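Local coordinates for catabolite control protein A (Lactococcus lactis, PDB 2O20) that probably acts as a global transcriptional regulator of carbon catabolite repression and activation, binding DNA as a member of the LacI family, at residues Gly274-Ser277 against Pro278-Tyr282. The protein carries 1 engineered substitution. Numbering follows the deposited sequence.
Sequences GANS and PITQY
A short helical turn begins right after Ser277, in the loop that links strand 270-272 to strand 289-291, and Ser277 and Asn276 both reach Thr280 across its start. The backbone N of Thr280 donates to Ser277 O at 3.0 Å, with an N-H...O angle of 151°. The next two bonds keep the same three-residue spacing, Gln281 N to Pro278 O and Tyr282 N to Ile279 O, so the chain coils through successive i to i+3 backbone bonds. Pro278, which has no N-H to give, occupies the first position of that coil, where its ring costs no backbone bond.

This loop belongs to the LacI-family core domain, of the periplasmic sugar-binding protein fold, and follows the edge strand of a four-stranded parallel sheet. Among the side chains, Thr280 meets both Asn276 and Ser277. Its OG1, placed between its own backbone N and carbonyl carbon (chi1 72°), lies 2.7 Å from Asn276 OD1 and 2.9 Å from Ser277 O. Its methyl CG2 packs against the same carbonyl, 3.3 Å from Ser277 O. Asn276 swings its amide over by holding CG opposite its backbone N (chi1 -159°), and the two side chains meet at about a right angle. That amide is gripped from further along the chain as well: Arg328 NH1 bonds to OD1, and ND2 bonds to Asn291 OD1.

Asp248, at the start of helix 248-260, ties the loop down: OD2 takes Ser277 OG, while OD1 accepts the backbone N of both Ala275 and Asn276. Ser277 OG also brushes Ile279 CG1 at 3.6 Å, and Ile279 also packs on Thr76 of the second subunit.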
loop_
_atom_site.group_PDB
_atom_site.type_symbol
_atom_site.label_atom_id
_atom_site.label_comp_id
_atom_site.label_asym_id
_atom_site.label_seq_id
_atom_site.Cartn_x
_atom_site.Cartn_y
_atom_site.Cartn_z
ATOM N N GLY D 274 -15.095 -2.457 -3.469
ATOM C CA GLY D 274 -15.070 -2.169 -4.877
ATOM C C GLY D 274 -13.984 -2.753 -5.774
ATOM O O GLY D 274 -14.207 -2.805 -6.991
ATOM N N ALA D 275 -12.832 -3.169 -5.242
ATOM C CA ALA D 275 -11.713 -3.651 -6.107
ATOM C C ALA D 275 -10.834 -4.829 -5.649
ATOM O O ALA D 275 -10.134 -5.453 -6.481
ATOM C CB ALA D 275 -10.788 -2.452 -6.495
ATOM N N ASN D 276 -10.860 -5.153 -4.362
ATOM C CA ASN D 276 -10.002 -6.185 -3.792
ATOM C C ASN D 276 -8.510 -5.885 -3.984
ATOM O O ASN D 276 -7.731 -6.777 -4.345
ATOM C CB ASN D 276 -10.318 -7.546 -4.420
ATOM C CG ASN D 276 -9.859 -8.687 -3.579
ATOM O OD1 ASN D 276 -9.950 -8.627 -2.356
ATOM N ND2 ASN D 276 -9.343 -9.728 -4.217
ATOM N N SER D 277 -8.127 -4.619 -3.836
ATOM C CA SER D 277 -6.728 -4.214 -3.826
ATOM C C SER D 277 -5.947 -4.922 -2.703
ATOM O O SER D 277 -6.562 -5.502 -1.786
ATOM C CB SER D 277 -6.628 -2.677 -3.699
ATOM O OG SER D 277 -7.086 -2.204 -2.445
ATOM N N PRO D 278 -4.603 -4.877 -2.764
ATOM C CA PRO D 278 -3.809 -5.589 -1.764
ATOM C C PRO D 278 -4.130 -5.379 -0.282
ATOM O O PRO D 278 -4.080 -6.355 0.463
ATOM C CB PRO D 278 -2.360 -5.226 -2.128
ATOM C CG PRO D 278 -2.426 -4.934 -3.605
ATOM C CD PRO D 278 -3.756 -4.313 -3.839
ATOM N N ILE D 279 -4.543 -4.181 0.138
ATOM C CA ILE D 279 -4.892 -3.993 1.560
ATOM C C ILE D 279 -6.046 -4.856 2.081
ATOM O O ILE D 279 -6.108 -5.112 3.289
ATOM C CB ILE D 279 -5.216 -2.512 1.931
ATOM C CG1 ILE D 279 -6.331 -1.904 1.056
ATOM C CG2 ILE D 279 -3.951 -1.721 1.955
ATOM C CD1 ILE D 279 -7.049 -0.693 1.714
ATOM N N THR D 280 -6.969 -5.239 1.190
ATOM C CA THR D 280 -8.158 -6.014 1.580
ATOM C C THR D 280 -7.792 -7.395 2.172
ATOM O O THR D 280 -8.555 -7.951 2.957
ATOM C CB THR D 280 -9.153 -6.190 0.391
ATOM O OG1 THR D 280 -8.588 -7.106 -0.541
ATOM C CG2 THR D 280 -9.404 -4.860 -0.301
ATOM N N GLN D 281 -6.628 -7.945 1.823
ATOM C CA GLN D 281 -6.155 -9.194 2.430
ATOM C C GLN D 281 -5.977 -9.100 3.959
ATOM O O GLN D 281 -6.080 -10.111 4.660
ATOM C CB GLN D 281 -4.834 -9.671 1.790
ATOM C CG GLN D 281 -4.253 -10.957 2.439
ATOM C CD GLN D 281 -2.993 -11.482 1.765
ATOM O OE1 GLN D 281 -2.122 -10.705 1.385
ATOM N NE2 GLN D 281 -2.884 -12.811 1.632
ATOM N N TYR D 282 -5.748 -7.887 4.455
ATOM C CA TYR D 282 -5.341 -7.679 5.834
ATOM C C TYR D 282 -6.510 -7.246 6.724
ATOM O O TYR D 282 -6.314 -6.854 7.857
ATOM C CB TYR D 282 -4.190 -6.663 5.877
ATOM C CG TYR D 282 -2.968 -7.167 5.134
ATOM C CD1 TYR D 282 -2.192 -8.182 5.665
ATOM C CD2 TYR D 282 -2.632 -6.658 3.881
ATOM C CE1 TYR D 282 -1.084 -8.657 4.995
ATOM C CE2 TYR D 282 -1.540 -7.126 3.183
ATOM C CZ TYR D 282 -0.772 -8.139 3.743
ATOM O OH TYR D 282 0.294 -8.620 3.062
#